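Local coordinates for monomethylamine corrinoid protein 1 (Methanosarcina barkeri, PDB 3EZX), which carries methyl groups on a bound corrinoid cofactor between MtmB and MtbA in methanogenesis from methylamine, at residues K146-T156 with V178-P186. Residues are numbered along the deposited sequence; the frame is centred on the assembly and turned at random.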
ATOM      1  N   LYS A 146      13.669 -11.944  12.324  1.00 47.48           N
ATOM      2  CA  LYS A 146      13.674 -10.690  11.582  1.00 51.92           C
ATOM      3  C   LYS A 146      12.239 -10.350  11.193  1.00 54.87           C
ATOM      4  O   LYS A 146      11.687 -10.943  10.265  1.00 57.45           O
ATOM      5  CB  LYS A 146      14.535 -10.839  10.331  1.00 50.04           C
ATOM      6  CG  LYS A 146      15.223  -9.561   9.893  1.00 68.64           C
ATOM      7  CD  LYS A 146      16.233  -9.097  10.930  1.00 67.92           C
ATOM      8  CE  LYS A 146      17.051  -7.924  10.413  1.00 80.51           C
ATOM      9  NZ  LYS A 146      18.041  -7.444  11.417  1.00 88.95           N
ATOM     10  N   VAL A 147      11.635  -9.393  11.891  1.00 51.88           N
ATOM     11  CA  VAL A 147      10.247  -9.032  11.609  1.00 52.17           C
ATOM     12  C   VAL A 147       9.994  -7.545  11.385  1.00 52.38           C
ATOM     13  O   VAL A 147      10.482  -6.697  12.131  1.00 41.05           O
ATOM     14  CB  VAL A 147       9.319  -9.528  12.747  1.00 55.15           C
ATOM     15  CG1 VAL A 147       7.894  -9.058  12.519  1.00 51.00           C
ATOM     16  CG2 VAL A 147       9.355 -11.052  12.817  1.00 59.15           C
ATOM     17  N   LEU A 148       9.226  -7.254  10.335  1.00 57.74           N
ATOM     18  CA  LEU A 148       8.852  -5.889   9.965  1.00 52.67           C
ATOM     19  C   LEU A 148       7.334  -5.766   9.930  1.00 50.16           C
ATOM     20  O   LEU A 148       6.660  -6.510   9.217  1.00 45.33           O
ATOM     21  CB  LEU A 148       9.405  -5.528   8.581  1.00 45.09           C
ATOM     22  CG  LEU A 148       8.912  -4.217   7.951  1.00 45.37           C
ATOM     23  CD1 LEU A 148       9.270  -3.026   8.837  1.00 35.38           C
ATOM     24  CD2 LEU A 148       9.534  -4.061   6.569  1.00 40.39           C
ATOM     25  N   LEU A 149       6.799  -4.832  10.706  1.00 46.64           N
ATOM     26  CA  LEU A 149       5.362  -4.619  10.738  1.00 42.91           C
ATOM     27  C   LEU A 149       5.005  -3.480   9.793  1.00 46.77           C
ATOM     28  O   LEU A 149       5.299  -2.319  10.076  1.00 46.01           O
ATOM     29  CB  LEU A 149       4.901  -4.287  12.159  1.00 26.06           C
ATOM     30  CG  LEU A 149       5.192  -5.364  13.211  1.00 42.88           C
ATOM     31  CD1 LEU A 149       4.656  -4.921  14.570  1.00 25.05           C
ATOM     32  CD2 LEU A 149       4.558  -6.687  12.786  1.00 38.56           C
ATOM     33  N   VAL A 150       4.377  -3.826   8.671  1.00 39.49           N
ATOM     34  CA  VAL A 150       3.966  -2.849   7.664  1.00 37.38           C
ATOM     35  C   VAL A 150       2.462  -2.566   7.792  1.00 40.03           C
ATOM     36  O   VAL A 150       1.631  -3.406   7.438  1.00 41.74           O
ATOM     37  CB  VAL A 150       4.249  -3.380   6.234  1.00 36.85           C
ATOM     38  CG1 VAL A 150       4.085  -2.264   5.223  1.00 28.95           C
ATOM     39  CG2 VAL A 150       5.643  -3.977   6.159  1.00 30.65           C
ATOM     40  N   GLY A 151       2.114  -1.381   8.286  1.00 31.83           N
ATOM     41  CA  GLY A 151       0.707  -1.045   8.455  1.00 35.82           C
ATOM     42  C   GLY A 151       0.139   0.062   7.576  1.00 36.56           C
ATOM     43  O   GLY A 151       0.815   1.044   7.270  1.00 27.07           O
ATOM     44  N   SER A 152      -1.118  -0.099   7.170  1.00 35.25           N
ATOM     45  CA  SER A 152      -1.785   0.893   6.334  1.00 36.37           C
ATOM     46  C   SER A 152      -2.979   1.517   7.028  1.00 31.51           C
ATOM     47  O   SER A 152      -3.572   0.929   7.926  1.00 43.19           O
ATOM     48  CB  SER A 152      -2.267   0.273   5.017  1.00 33.16           C
ATOM     49  OG  SER A 152      -1.219   0.145   4.081  1.00 26.85           O
ATOM     50  N   ALA A 153      -3.333   2.713   6.580  1.00 35.57           N
ATOM     51  CA  ALA A 153      -4.470   3.444   7.111  1.00 37.67           C
ATOM     52  C   ALA A 153      -4.680   4.673   6.229  1.00 41.28           C
ATOM     53  O   ALA A 153      -3.818   5.549   6.154  1.00 48.83           O
ATOM     54  CB  ALA A 153      -4.207   3.854   8.552  1.00 21.66           C
ATOM     55  N   LEU A 154      -5.814   4.724   5.542  1.00 37.64           N
ATOM     56  CA  LEU A 154      -6.106   5.855   4.669  1.00 42.29           C
ATOM     57  C   LEU A 154      -7.118   6.799   5.282  1.00 34.95           C
ATOM     58  O   LEU A 154      -7.535   7.777   4.661  1.00 35.21           O
ATOM     59  CB  LEU A 154      -6.597   5.369   3.304  1.00 33.14           C
ATOM     60  CG  LEU A 154      -5.471   4.971   2.347  1.00 38.37           C
ATOM     61  CD1 LEU A 154      -4.665   3.813   2.926  1.00 49.67           C
ATOM     62  CD2 LEU A 154      -6.069   4.586   1.013  1.00 60.47           C
ATOM     63  N   MET A 155      -7.512   6.499   6.511  1.00 37.50           N
ATOM     64  CA  MET A 155      -8.456   7.336   7.223  1.00 39.29           C
ATOM     65  C   MET A 155      -7.868   7.705   8.573  1.00 48.35           C
ATOM     66  O   MET A 155      -7.331   6.851   9.278  1.00 53.40           O
ATOM     67  CB  MET A 155      -9.781   6.606   7.411  1.00 46.83           C
ATOM     68  CG  MET A 155     -10.459   6.228   6.110  1.00 38.66           C
ATOM     69  SD  MET A 155     -12.173   5.793   6.381  1.00 42.77           S
ATOM     70  CE  MET A 155     -11.980   4.250   7.264  1.00 44.78           C
ATOM     71  N   THR A 156      -7.957   8.985   8.918  1.00 50.66           N
ATOM     72  CA  THR A 156      -7.434   9.480  10.184  1.00 50.56           C
ATOM     73  C   THR A 156      -7.990   8.693  11.363  1.00 46.32           C
ATOM     74  O   THR A 156      -7.250   8.331  12.278  1.00 43.22           O
ATOM     75  CB  THR A 156      -7.777  10.971  10.384  1.00 59.13           C
ATOM     76  OG1 THR A 156      -9.184  11.169  10.198  1.00 49.28           O
ATOM     77  CG2 THR A 156      -7.002  11.838   9.393  1.00 55.55           C
ATOM     78  N   VAL A 178      11.140  -6.004  16.955  1.00 38.69           N
ATOM     79  CA  VAL A 178      10.591  -5.820  15.612  1.00 51.40           C
ATOM     80  C   VAL A 178      10.636  -4.362  15.148  1.00 53.87           C
ATOM     81  O   VAL A 178      10.568  -3.435  15.957  1.00 55.21           O
ATOM     82  CB  VAL A 178       9.118  -6.294  15.522  1.00 54.56           C
ATOM     83  CG1 VAL A 178       9.008  -7.740  15.972  1.00 62.82           C
ATOM     84  CG2 VAL A 178       8.220  -5.389  16.360  1.00 50.94           C
ATOM     85  N   LYS A 179      10.748  -4.172  13.838  1.00 47.33           N
ATOM     86  CA  LYS A 179      10.787  -2.840  13.240  1.00 56.33           C
ATOM     87  C   LYS A 179       9.375  -2.502  12.746  1.00 54.21           C
ATOM     88  O   LYS A 179       8.691  -3.362  12.191  1.00 62.44           O
ATOM     89  CB  LYS A 179      11.798  -2.842  12.088  1.00 55.90           C
ATOM     90  CG  LYS A 179      11.610  -4.020  11.151  1.00 60.19           C
ATOM     91  CD  LYS A 179      12.891  -4.443  10.443  1.00 48.25           C
ATOM     92  CE  LYS A 179      12.616  -5.684   9.597  1.00 48.39           C
ATOM     93  NZ  LYS A 179      13.808  -6.256   8.932  1.00 38.73           N
ATOM     94  N   CYS A 180       8.937  -1.262  12.955  1.00 47.70           N
ATOM     95  CA  CYS A 180       7.591  -0.845  12.552  1.00 44.40           C
ATOM     96  C   CYS A 180       7.525   0.283  11.525  1.00 45.65           C
ATOM     97  O   CYS A 180       8.053   1.369  11.750  1.00 52.33           O
ATOM     98  CB  CYS A 180       6.788  -0.422  13.785  1.00 36.61           C
ATOM     99  SG  CYS A 180       6.468  -1.749  14.949  1.00 54.70           S
ATOM    100  N   MET A 181       6.853   0.018  10.408  1.00 52.50           N
ATOM    101  CA  MET A 181       6.688   1.006   9.346  1.00 51.17           C
ATOM    102  C   MET A 181       5.202   1.184   9.037  1.00 48.98           C
ATOM    103  O   MET A 181       4.527   0.236   8.632  1.00 56.69           O
ATOM    104  CB  MET A 181       7.443   0.566   8.078  1.00 49.50           C
ATOM    105  CG  MET A 181       7.348   1.556   6.909  1.00 49.89           C
ATOM    106  SD  MET A 181       8.312   1.082   5.435  1.00 57.35           S
ATOM    107  CE  MET A 181       7.288  -0.201   4.755  1.00 52.87           C
ATOM    108  N   PHE A 182       4.691   2.393   9.247  1.00 47.79           N
ATOM    109  CA  PHE A 182       3.292   2.688   8.963  1.00 48.87           C
ATOM    110  C   PHE A 182       3.194   3.608   7.744  1.00 46.32           C
ATOM    111  O   PHE A 182       4.118   4.363   7.457  1.00 53.35           O
ATOM    112  CB  PHE A 182       2.612   3.353  10.168  1.00 44.54           C
ATOM    113  CG  PHE A 182       2.396   2.430  11.335  1.00 61.24           C
ATOM    114  CD1 PHE A 182       3.286   2.414  12.406  1.00 60.07           C
ATOM    115  CD2 PHE A 182       1.298   1.577  11.364  1.00 55.26           C
ATOM    116  CE1 PHE A 182       3.085   1.559  13.486  1.00 63.92           C
ATOM    117  CE2 PHE A 182       1.087   0.717  12.438  1.00 61.42           C
ATOM    118  CZ  PHE A 182       1.981   0.709  13.502  1.00 67.86           C
ATOM    119  N   GLY A 183       2.080   3.534   7.023  1.00 53.30           N
ATOM    120  CA  GLY A 183       1.898   4.375   5.850  1.00 54.46           C
ATOM    121  C   GLY A 183       0.431   4.630   5.554  1.00 56.28           C
ATOM    122  O   GLY A 183      -0.435   4.301   6.364  1.00 55.68           O
ATOM    123  N   GLY A 184       0.138   5.220   4.401  1.00 51.93           N
ATOM    124  CA  GLY A 184      -1.249   5.478   4.061  1.00 62.50           C
ATOM    125  C   GLY A 184      -1.510   6.785   3.335  1.00 65.52           C
ATOM    126  O   GLY A 184      -1.952   6.790   2.184  1.00 74.24           O
ATOM    127  N   ALA A 185      -1.238   7.888   4.021  1.00 61.51           N
ATOM    128  CA  ALA A 185      -1.429   9.241   3.501  1.00 58.45           C
ATOM    129  C   ALA A 185      -1.697  10.110   4.716  1.00 53.52           C
ATOM    130  O   ALA A 185      -1.057  11.143   4.903  1.00 59.64           O
ATOM    131  CB  ALA A 185      -2.612   9.304   2.530  1.00 63.83           C
ATOM    132  N   PRO A 186      -2.665   9.713   5.558  1.00 49.90           N
ATOM    133  CA  PRO A 186      -2.927  10.532   6.741  1.00 50.32           C
ATOM    134  C   PRO A 186      -1.740  10.420   7.695  1.00 55.11           C
ATOM    135  O   PRO A 186      -1.654  11.140   8.691  1.00 60.38           O
ATOM    136  CB  PRO A 186      -4.193   9.906   7.317  1.00 51.34           C
ATOM    137  CG  PRO A 186      -4.895   9.406   6.101  1.00 42.83           C
ATOM    138  CD  PRO A 186      -3.765   8.760   5.335  1.00 34.10           C
TER
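Parallel strands 147-152 and 179-183 form one side of the Rossmann-like sheet of the B12-binding domain, and the loops after them border the corrinoid pocket. Leu149 N donates a hydrogen bond to Lys179 O (2.8 Å), and Met181 N donates one to Leu149 O (2.8 Å). Gly151 continues the alternation, with its N on Met181 O and its O taking Gly183 N. Lys179 starts with CG between its backbone N and carbonyl carbon (chi1 48°), then runs extended across Leu148 at about a right angle. Its CE lies 3.4 Å from Leu148 CB, and its NZ forms a salt bridge with the C-terminal carboxylate of Met215. With an alanine here, Leu148 would probably lose the aliphatic chain lying across it, and the Met215 carboxylate its charged mate. Further along the same face, Met181 lies alongside Val150, with CE 3.8 Å from Val150 CG1. On the opposite face of the sheet Leu149 turns CD1 to Cys180 SG, 3.7 Å away, and also to Val178 CG2. After the strands, Pro186 packs its CG 3.4 Å from Leu154 O. Ser152 OG and Gly184 O hydrogen-bond the cofactor, and Leu154 touches His105, probably the axial cobalt ligand. Strand 94-99 pairs with the far edge of strand 147-152. Helix 107-118 covers Val150 and Ser152, while helix 161-171 packs on Leu149, Cys180 and Phe182 from the other face.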